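Local coordinates for putative secreted cellulose binding protein (Streptomyces coelicolor, PDB 4OY7), which cleaves cellulose oxidatively through a copper-dependent lytic polysaccharide monooxygenase domain of family AA10, the part described here, at residues N46-L51 with S105-H110; M174-S179 with E183-C188; P144-P149 with G153-W158. All blocks are in the same frame, centred on the assembly; numbering follows the deposited sequence.

Overall arrangement
The three contacts lie in one AA10 domain and differ in depth. Contact 2 is the buried one, a hairpin of strands 168-178 and 184-193 joined by backbone bonds, aromatic packing and a salt bridge, its turn end near the copper. Contact 3 is also an antiparallel hairpin, but a surface one between 145-146 and 155-161, held by CH-pi contacts next to its backbone bonds. Contact 1, partly buried, joins two loops through an aromatic stack and has no hydrogen bond across it. Its 105-110 loop connects all three: His110 N meets Tyr156 OH of contact 3 at 2.9 Å, while His110 packs against Arg178 of contact 2.

Contact 1: residues N46-L51 with S105-H110; sequences NWFAVL and SNWAAH. With CU (copper (II) ion), chain I.
With CG turned between the backbone N and the carbonyl carbon (chi1 43°), the ring of Phe48 faces the 105-110 loop; Trp107, its CG anti to the backbone N (chi1 -168°), extends its indole to meet it. The two form an offset stack: the Phe48 ring and the five-membered ring of Trp107 have centroids 3.9 Å apart and planes 16° from parallel. Trp107 CD1 lies above the centre of the phenyl ring, and Trp107 NE1 comes over the same face to within 3.4 Å of Phe48 CZ. Next to this pair, Trp47 sends the far end of its six-membered ring to Ser105, CH2 reaching OG at 3.6 Å. Ser105 OG touches the indole without bonding to it, and accepts a weak bond from Trp107 N (3.1 Å), within the loop that carries the stacked indole. Three residues further on, His110 NE2 binds the copper ion at 2.4 Å, and His1, which also binds it, lies close to Phe48. A type I turn from Asn46 to Ala49 presents both aromatic residues of the first loop. Since no hydrogen bond crosses between the loops, their direct attachment beside the copper site probably rests mainly on van der Waals packing, the ring stack above all.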
loop_
_atom_site.group_PDB
_atom_site.type_symbol
_atom_site.label_atom_id
_atom_site.label_comp_id
_atom_site.label_asym_id
_atom_site.label_seq_id
_atom_site.Cartn_x
_atom_site.Cartn_y
_atom_site.Cartn_z
ATOM N N ASN A 46 -5.299 -1.592 12.818
ATOM C CA ASN A 46 -5.978 -0.707 11.846
ATOM C C ASN A 46 -5.199 -0.567 10.557
ATOM O O ASN A 46 -5.115 0.499 10.006
ATOM C CB ASN A 46 -6.169 0.676 12.463
ATOM C CG ASN A 46 -7.143 0.659 13.620
ATOM O OD1 ASN A 46 -8.375 0.621 13.418
ATOM N ND2 ASN A 46 -6.618 0.729 14.826
ATOM N N TRP A 47 -4.657 -1.677 10.080
ATOM C CA TRP A 47 -3.816 -1.695 8.884
ATOM C C TRP A 47 -4.428 -1.072 7.612
ATOM O O TRP A 47 -3.698 -0.589 6.733
ATOM C CB TRP A 47 -3.404 -3.148 8.614
ATOM C CG TRP A 47 -4.542 -4.110 8.397
ATOM C CD1 TRP A 47 -5.162 -4.878 9.336
ATOM C CD2 TRP A 47 -5.198 -4.411 7.148
ATOM N NE1 TRP A 47 -6.147 -5.638 8.758
ATOM C CE2 TRP A 47 -6.179 -5.374 7.414
ATOM C CE3 TRP A 47 -5.056 -3.937 5.831
ATOM C CZ2 TRP A 47 -7.018 -5.881 6.419
ATOM C CZ3 TRP A 47 -5.866 -4.472 4.844
ATOM C CH2 TRP A 47 -6.842 -5.428 5.150
ATOM N N PHE A 48 -5.753 -1.036 7.578
ATOM C CA PHE A 48 -6.547 -0.508 6.474
ATOM C C PHE A 48 -6.814 0.995 6.557
ATOM O O PHE A 48 -7.394 1.560 5.634
ATOM C CB PHE A 48 -7.892 -1.257 6.458
ATOM C CG PHE A 48 -8.487 -1.441 7.838
ATOM C CD1 PHE A 48 -8.980 -0.350 8.554
ATOM C CD2 PHE A 48 -8.515 -2.699 8.447
ATOM C CE1 PHE A 48 -9.501 -0.495 9.833
ATOM C CE2 PHE A 48 -9.047 -2.847 9.719
ATOM C CZ PHE A 48 -9.528 -1.748 10.408
ATOM N N ALA A 49 -6.406 1.649 7.637
ATOM C CA ALA A 49 -6.879 2.994 7.921
ATOM C C ALA A 49 -5.856 4.074 7.588
ATOM O O ALA A 49 -5.818 5.126 8.214
ATOM C CB ALA A 49 -7.346 3.083 9.383
ATOM N N VAL A 50 -5.053 3.824 6.546
ATOM C CA VAL A 50 -4.026 4.775 6.129
ATOM C C VAL A 50 -4.680 5.857 5.251
ATOM O O VAL A 50 -4.682 5.768 4.019
ATOM C CB VAL A 50 -2.868 4.091 5.382
ATOM C CG1 VAL A 50 -1.727 5.078 5.247
ATOM C CG2 VAL A 50 -2.371 2.886 6.161
ATOM N N LEU A 51 -5.220 6.880 5.890
ATOM C CA LEU A 51 -6.151 7.779 5.262
ATOM C C LEU A 51 -5.845 9.232 5.586
ATOM O O LEU A 51 -5.209 9.551 6.581
ATOM C CB LEU A 51 -7.591 7.403 5.671
ATOM C CG LEU A 51 -7.990 7.635 7.142
ATOM C CD1 LEU A 51 -8.562 9.020 7.404
ATOM C CD2 LEU A 51 -9.038 6.600 7.537
ATOM N N SER A 105 -8.282 -4.119 -0.199
ATOM C CA SER A 105 -9.260 -4.341 0.857
ATOM C C SER A 105 -10.499 -3.484 0.702
ATOM O O SER A 105 -10.400 -2.321 0.430
ATOM C CB SER A 105 -8.635 -4.052 2.227
ATOM O OG SER A 105 -9.606 -4.067 3.259
ATOM N N ASN A 106 -11.675 -4.089 0.918
ATOM C CA ASN A 106 -12.922 -3.315 1.026
ATOM C C ASN A 106 -13.429 -3.304 2.468
ATOM O O ASN A 106 -14.614 -3.520 2.715
ATOM C CB ASN A 106 -14.010 -3.846 0.082
ATOM C CG ASN A 106 -14.443 -5.247 0.416
ATOM O OD1 ASN A 106 -13.863 -5.887 1.288
ATOM N ND2 ASN A 106 -15.441 -5.747 -0.296
ATOM N N TRP A 107 -12.524 -3.072 3.424
ATOM C CA TRP A 107 -12.930 -3.115 4.829
ATOM C C TRP A 107 -14.122 -2.178 5.084
ATOM O O TRP A 107 -15.049 -2.545 5.801
ATOM C CB TRP A 107 -11.745 -2.814 5.772
ATOM C CG TRP A 107 -12.062 -3.145 7.214
ATOM C CD1 TRP A 107 -12.265 -2.253 8.236
ATOM C CD2 TRP A 107 -12.271 -4.451 7.781
ATOM N NE1 TRP A 107 -12.549 -2.927 9.404
ATOM C CE2 TRP A 107 -12.587 -4.272 9.147
ATOM C CE3 TRP A 107 -12.229 -5.760 7.264
ATOM C CZ2 TRP A 107 -12.856 -5.354 10.009
ATOM C CZ3 TRP A 107 -12.512 -6.827 8.116
ATOM C CH2 TRP A 107 -12.808 -6.617 9.478
ATOM N N ALA A 108 -14.084 -0.970 4.520
ATOM C CA ALA A 108 -15.316 -0.207 4.273
ATOM C C ALA A 108 -15.273 0.236 2.835
ATOM O O ALA A 108 -14.254 0.695 2.369
ATOM C CB ALA A 108 -15.480 0.972 5.225
ATOM N N ALA A 109 -16.369 0.039 2.120
ATOM C CA ALA A 109 -16.396 0.261 0.685
ATOM C C ALA A 109 -16.816 1.695 0.366
ATOM O O ALA A 109 -17.622 2.305 1.078
ATOM C CB ALA A 109 -17.368 -0.705 0.031
ATOM N N HIS A 110 -16.321 2.183 -0.762
ATOM C CA HIS A 110 -16.593 3.533 -1.215
ATOM C C HIS A 110 -16.481 3.583 -2.736
ATOM O O HIS A 110 -15.640 2.896 -3.314
ATOM C CB HIS A 110 -15.565 4.524 -0.645
ATOM C CG HIS A 110 -15.433 4.503 0.846
ATOM N ND1 HIS A 110 -16.416 4.973 1.694
ATOM C CD2 HIS A 110 -14.425 4.077 1.639
ATOM C CE1 HIS A 110 -16.019 4.842 2.944
ATOM N NE2 HIS A 110 -14.830 4.269 2.941
HETATM CU CU CU I . -13.461 3.911 4.857
HETATM O O HOH W 1 -13.844 5.602 5.289
#

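Contact 2: residues M174-S179 with E183-C188; sequences MQWVRS and ENFFSC
The antiparallel hairpin of strands 168-178 and 184-193 carries aromatic and charged groups to the copper site, with Trp176 N bonding Phe185 O at 3.0 Å and Phe185 N returning to Trp176 O. Met174 and Ser187 form the next hydrogen-bonded pair. Beside the first of these pairs the Trp176 and Phe185 side chains run in the same direction, CE3 of the indole 3.5 Å from Phe185 CD1, their planes inclined by 41°. This hairpin belongs to the beta-sandwich core of AA10 enzymes: Phe185 approaches the copper and His1, and Trp176 meets His110. On the other face, the extended Gln175 chain passes over the Phe186 ring in a CH-pi contact through CG, 4.3 Å from the ring centroid. Gln175 NE2 donates to Asn184 OD1 (3.0 Å), the acceptor lying in the Gln175 amide plane; Arg58 O and Gly57 N are their respective further partners. At the turn end, Arg178, bent at chi3 (64°), turns NH1 to OE1 of Glu183, a copper-binding residue in another structure of this protein, in a 2.8 Å salt bridge. The carboxylate oxygen lies near the guanidinium plane, whereas NH1 meets it from above the carboxylate plane. Asp180 takes Arg178 NE in a second salt bridge.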
loop_
_atom_site.group_PDB
_atom_site.type_symbol
_atom_site.label_atom_id
_atom_site.label_comp_id
_atom_site.label_asym_id
_atom_site.label_seq_id
_atom_site.Cartn_x
_atom_site.Cartn_y
_atom_site.Cartn_z
ATOM N N MET A 174 -0.511 3.187 -4.327
ATOM C CA MET A 174 -1.880 3.422 -4.775
ATOM C C MET A 174 -2.541 4.480 -3.937
ATOM O O MET A 174 -2.342 4.532 -2.698
ATOM C CB MET A 174 -2.723 2.157 -4.736
ATOM C CG MET A 174 -2.047 0.941 -5.307
ATOM S SD MET A 174 -3.211 -0.436 -5.440
ATOM C CE MET A 174 -2.045 -1.757 -5.699
ATOM N N GLN A 175 -3.276 5.340 -4.615
ATOM C CA GLN A 175 -4.107 6.348 -3.962
ATOM C C GLN A 175 -5.544 6.051 -4.343
ATOM O O GLN A 175 -5.911 5.994 -5.524
ATOM C CB GLN A 175 -3.704 7.769 -4.345
ATOM C CG GLN A 175 -4.304 8.821 -3.436
ATOM C CD GLN A 175 -3.772 10.213 -3.728
ATOM O OE1 GLN A 175 -2.691 10.366 -4.310
ATOM N NE2 GLN A 175 -4.512 11.244 -3.296
ATOM N N TRP A 176 -6.349 5.781 -3.318
ATOM C CA TRP A 176 -7.749 5.504 -3.481
ATOM C C TRP A 176 -8.478 6.816 -3.288
ATOM O O TRP A 176 -8.525 7.346 -2.169
ATOM C CB TRP A 176 -8.219 4.488 -2.436
ATOM C CG TRP A 176 -9.628 4.019 -2.586
ATOM C CD1 TRP A 176 -10.468 4.195 -3.665
ATOM C CD2 TRP A 176 -10.365 3.243 -1.629
ATOM N NE1 TRP A 176 -11.676 3.590 -3.416
ATOM C CE2 TRP A 176 -11.638 3.001 -2.180
ATOM C CE3 TRP A 176 -10.065 2.728 -0.348
ATOM C CZ2 TRP A 176 -12.609 2.273 -1.504
ATOM C CZ3 TRP A 176 -11.015 2.035 0.309
ATOM C CH2 TRP A 176 -12.273 1.786 -0.270
ATOM N N VAL A 177 -9.032 7.327 -4.374
ATOM C CA VAL A 177 -9.648 8.643 -4.408
ATOM C C VAL A 177 -11.152 8.485 -4.452
ATOM O O VAL A 177 -11.741 8.099 -5.474
ATOM C CB VAL A 177 -9.112 9.446 -5.610
ATOM C CG1 VAL A 177 -9.724 10.847 -5.640
ATOM C CG2 VAL A 177 -7.595 9.455 -5.529
ATOM N N ARG A 178 -11.787 8.720 -3.307
ATOM C CA ARG A 178 -13.233 8.633 -3.231
ATOM C C ARG A 178 -13.867 9.679 -4.123
ATOM O O ARG A 178 -13.358 10.784 -4.257
ATOM C CB ARG A 178 -13.725 8.810 -1.778
ATOM C CG ARG A 178 -13.423 7.605 -0.896
ATOM C CD ARG A 178 -13.881 7.819 0.549
ATOM N NE ARG A 178 -15.335 7.972 0.644
ATOM C CZ ARG A 178 -15.990 8.167 1.793
ATOM N NH1 ARG A 178 -15.347 8.236 2.952
ATOM N NH2 ARG A 178 -17.304 8.342 1.781
ATOM N N SER A 179 -14.954 9.297 -4.759
ATOM C CA SER A 179 -15.735 10.243 -5.563
ATOM C C SER A 179 -16.794 10.966 -4.744
ATOM O O SER A 179 -17.405 11.911 -5.245
ATOM C CB SER A 179 -16.369 9.541 -6.755
ATOM O OG SER A 179 -17.186 8.496 -6.295
ATOM N N GLU A 183 -11.925 12.277 1.671
ATOM C CA GLU A 183 -11.090 11.226 2.249
ATOM C C GLU A 183 -10.496 10.349 1.158
ATOM O O GLU A 183 -11.211 9.911 0.241
ATOM C CB GLU A 183 -11.891 10.383 3.224
ATOM C CG GLU A 183 -11.083 9.321 3.956
ATOM C CD GLU A 183 -11.981 8.457 4.819
ATOM O OE1 GLU A 183 -12.842 7.788 4.231
ATOM O OE2 GLU A 183 -11.857 8.487 6.061
ATOM N N ASN A 184 -9.180 10.135 1.236
ATOM C CA ASN A 184 -8.462 9.241 0.345
ATOM C C ASN A 184 -7.614 8.262 1.190
ATOM O O ASN A 184 -7.205 8.595 2.307
ATOM C CB ASN A 184 -7.475 10.046 -0.530
ATOM C CG ASN A 184 -8.108 10.965 -1.575
ATOM O OD1 ASN A 184 -7.330 11.624 -2.291
ATOM N ND2 ASN A 184 -9.446 11.011 -1.718
ATOM N N PHE A 185 -7.260 7.124 0.601
ATOM C CA PHE A 185 -6.399 6.099 1.219
ATOM C C PHE A 185 -5.071 5.970 0.471
ATOM O O PHE A 185 -4.991 6.218 -0.726
ATOM C CB PHE A 185 -7.164 4.776 1.285
ATOM C CG PHE A 185 -8.350 4.857 2.194
ATOM C CD1 PHE A 185 -9.540 5.426 1.785
ATOM C CD2 PHE A 185 -8.199 4.500 3.513
ATOM C CE1 PHE A 185 -10.593 5.554 2.675
ATOM C CE2 PHE A 185 -9.234 4.624 4.407
ATOM C CZ PHE A 185 -10.417 5.166 3.988
ATOM N N PHE A 186 -4.038 5.567 1.197
ATOM C CA PHE A 186 -2.685 5.585 0.690
ATOM C C PHE A 186 -2.040 4.234 0.945
ATOM O O PHE A 186 -2.024 3.756 2.078
ATOM C CB PHE A 186 -1.891 6.703 1.385
ATOM C CG PHE A 186 -2.352 8.084 0.983
ATOM C CD1 PHE A 186 -3.484 8.640 1.546
ATOM C CD2 PHE A 186 -1.678 8.812 -0.016
ATOM C CE1 PHE A 186 -3.972 9.869 1.125
ATOM C CE2 PHE A 186 -2.169 10.052 -0.430
ATOM C CZ PHE A 186 -3.316 10.571 0.143
ATOM N N SER A 187 -1.563 3.618 -0.128
ATOM C CA SER A 187 -1.082 2.242 -0.055
ATOM C C SER A 187 0.262 2.056 -0.683
ATOM O O SER A 187 0.427 2.408 -1.831
ATOM C CB SER A 187 -2.074 1.331 -0.776
ATOM O OG SER A 187 -1.659 -0.028 -0.771
ATOM N N CYS A 188 1.182 1.399 0.027
ATOM C CA CYS A 188 2.560 1.175 -0.464
ATOM C C CYS A 188 2.917 -0.289 -0.395
ATOM O O CYS A 188 2.851 -0.884 0.677
ATOM C CB CYS A 188 3.537 1.926 0.400
ATOM S SG CYS A 188 3.651 3.719 0.069
HETATM O O HOH W 2 -11.389 12.677 -2.918
#

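Contact 3: residues P144-P149 with G153-W158; sequences PQQGSP and GGHYYW
Pro144 points CG at one face of the Tyr157 ring, the two side chains crossing at about a right angle, at the open end of a beta hairpin formed by strands 145-146 and 155-161. Strand 145-146 is the outermost on that side of a four-stranded antiparallel sheet. The CH-pi contact comes from Pro144 CG, 3.7 Å from the centroid of the Tyr157 ring and shifted toward the phenol end, where CZ is its nearest atom. A chi1 of 66° folds the Tyr157 ring back across the neighbouring strand and brings its edge to Gln146 N. Tyr157 N donates to Pro144 O.

Gln145 and Tyr156 instead run alongside each other on the face of the hairpin opposite Gln146 and His155. The glutamine CG rests over the phenol face, 3.8 Å from the ring centroid, and its amide plane is inclined to the ring by 42°. Their polar ends bond to the copper-site loop: Gln145 OE1 to Asn106 ND2, and Tyr156 OH to His110 N, so this strand pair borders the loop that supplies a copper ligand.

Gln146 and His155 also point the same way, with Gln146 CB 3.7 Å from His155 NE2. Their backbones form a hydrogen-bonded pair, Gln146 N to His155 O at 2.7 Å and His155 N to Gln146 O at 3.0 Å. The imidazole is held in its rotation by its other nitrogen, as His155 ND1 donates to Gly153 O at 2.8 Å, almost exactly in the ring plane.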
loop_
_atom_site.group_PDB
_atom_site.type_symbol
_atom_site.label_atom_id
_atom_site.label_comp_id
_atom_site.label_asym_id
_atom_site.label_seq_id
_atom_site.Cartn_x
_atom_site.Cartn_y
_atom_site.Cartn_z
ATOM N N PRO A 144 -14.995 -4.061 -9.377
ATOM C CA PRO A 144 -15.894 -4.934 -8.623
ATOM C C PRO A 144 -15.305 -5.465 -7.309
ATOM O O PRO A 144 -14.081 -5.351 -7.058
ATOM C CB PRO A 144 -16.138 -6.095 -9.589
ATOM C CG PRO A 144 -14.905 -6.150 -10.414
ATOM C CD PRO A 144 -14.433 -4.735 -10.559
ATOM N N GLN A 145 -16.188 -6.064 -6.496
ATOM C CA GLN A 145 -15.802 -6.577 -5.179
ATOM C C GLN A 145 -16.079 -8.065 -5.056
ATOM O O GLN A 145 -17.054 -8.567 -5.622
ATOM C CB GLN A 145 -16.554 -5.824 -4.076
ATOM C CG GLN A 145 -16.063 -4.392 -3.844
ATOM C CD GLN A 145 -17.011 -3.607 -2.948
ATOM O OE1 GLN A 145 -17.193 -3.941 -1.784
ATOM N NE2 GLN A 145 -17.635 -2.569 -3.500
ATOM N N GLN A 146 -15.216 -8.761 -4.326
ATOM C CA GLN A 146 -15.418 -10.177 -3.960
ATOM C C GLN A 146 -15.397 -10.226 -2.434
ATOM O O GLN A 146 -14.419 -9.802 -1.815
ATOM C CB GLN A 146 -14.279 -11.006 -4.566
ATOM C CG GLN A 146 -14.174 -12.462 -4.138
ATOM C CD GLN A 146 -15.040 -13.364 -4.981
ATOM O OE1 GLN A 146 -14.812 -13.530 -6.179
ATOM N NE2 GLN A 146 -16.047 -13.927 -4.372
ATOM N N GLY A 147 -16.474 -10.712 -1.823
ATOM C CA GLY A 147 -16.605 -10.661 -0.366
ATOM C C GLY A 147 -17.281 -9.371 0.064
ATOM O O GLY A 147 -17.089 -8.313 -0.547
ATOM N N SER A 148 -18.117 -9.464 1.092
ATOM C CA SER A 148 -18.837 -8.302 1.581
ATOM C C SER A 148 -17.883 -7.334 2.277
ATOM O O SER A 148 -16.904 -7.758 2.902
ATOM C CB SER A 148 -19.947 -8.734 2.539
ATOM O OG SER A 148 -20.927 -9.494 1.855
ATOM N N PRO A 149 -18.168 -6.026 2.186
ATOM C CA PRO A 149 -17.358 -5.083 2.931
ATOM C C PRO A 149 -17.320 -5.413 4.411
ATOM O O PRO A 149 -18.317 -5.877 4.974
ATOM C CB PRO A 149 -18.063 -3.743 2.696
ATOM C CG PRO A 149 -18.786 -3.915 1.407
ATOM C CD PRO A 149 -19.186 -5.354 1.361
ATOM N N GLY A 153 -10.897 -10.929 4.350
ATOM C CA GLY A 153 -10.593 -11.370 2.984
ATOM C C GLY A 153 -11.327 -10.610 1.883
ATOM O O GLY A 153 -11.052 -10.819 0.699
ATOM N N GLY A 154 -12.236 -9.714 2.258
ATOM C CA GLY A 154 -13.015 -8.973 1.274
ATOM C C GLY A 154 -12.155 -8.006 0.503
ATOM O O GLY A 154 -11.221 -7.405 1.058
ATOM N N HIS A 155 -12.433 -7.863 -0.795
ATOM C CA HIS A 155 -11.606 -6.978 -1.601
ATOM C C HIS A 155 -12.237 -6.566 -2.924
ATOM O O HIS A 155 -13.077 -7.277 -3.513
ATOM C CB HIS A 155 -10.270 -7.653 -1.900
ATOM C CG HIS A 155 -10.425 -8.951 -2.613
ATOM N ND1 HIS A 155 -10.740 -10.124 -1.964
ATOM C CD2 HIS A 155 -10.366 -9.253 -3.932
ATOM C CE1 HIS A 155 -10.860 -11.095 -2.852
ATOM N NE2 HIS A 155 -10.611 -10.595 -4.051
ATOM N N TYR A 156 -11.804 -5.397 -3.367
ATOM C CA TYR A 156 -11.882 -5.006 -4.774
ATOM C C TYR A 156 -10.858 -5.826 -5.550
ATOM O O TYR A 156 -9.877 -6.294 -4.993
ATOM C CB TYR A 156 -11.567 -3.520 -4.918
ATOM C CG TYR A 156 -12.549 -2.591 -4.231
ATOM C CD1 TYR A 156 -13.703 -2.144 -4.882
ATOM C CD2 TYR A 156 -12.316 -2.137 -2.937
ATOM C CE1 TYR A 156 -14.579 -1.280 -4.250
ATOM C CE2 TYR A 156 -13.193 -1.271 -2.302
ATOM C CZ TYR A 156 -14.308 -0.834 -2.971
ATOM O OH TYR A 156 -15.168 0.006 -2.321
ATOM N N TYR A 157 -11.103 -6.037 -6.831
ATOM C CA TYR A 157 -10.246 -6.841 -7.657
ATOM C C TYR A 157 -10.242 -6.261 -9.077
ATOM O O TYR A 157 -11.280 -5.817 -9.612
ATOM C CB TYR A 157 -10.642 -8.347 -7.667
ATOM C CG TYR A 157 -11.961 -8.704 -8.289
ATOM C CD1 TYR A 157 -12.062 -8.965 -9.644
ATOM C CD2 TYR A 157 -13.111 -8.826 -7.526
ATOM C CE1 TYR A 157 -13.262 -9.327 -10.222
ATOM C CE2 TYR A 157 -14.318 -9.194 -8.101
ATOM C CZ TYR A 157 -14.388 -9.437 -9.449
ATOM O OH TYR A 157 -15.592 -9.772 -10.034
ATOM N N TRP A 158 -9.054 -6.305 -9.665
ATOM C CA TRP A 158 -8.799 -5.920 -11.055
ATOM C C TRP A 158 -7.481 -6.501 -11.540
ATOM O O TRP A 158 -6.712 -7.034 -10.751
ATOM C CB TRP A 158 -8.798 -4.410 -11.228
ATOM C CG TRP A 158 -7.688 -3.634 -10.567
ATOM C CD1 TRP A 158 -6.469 -3.325 -11.117
ATOM C CD2 TRP A 158 -7.696 -3.033 -9.257
ATOM N NE1 TRP A 158 -5.727 -2.562 -10.238
ATOM C CE2 TRP A 158 -6.457 -2.363 -9.097
ATOM C CE3 TRP A 158 -8.655 -2.966 -8.219
ATOM C CZ2 TRP A 158 -6.135 -1.657 -7.948
ATOM C CZ3 TRP A 158 -8.339 -2.257 -7.064
ATOM C CH2 TRP A 158 -7.084 -1.600 -6.942
#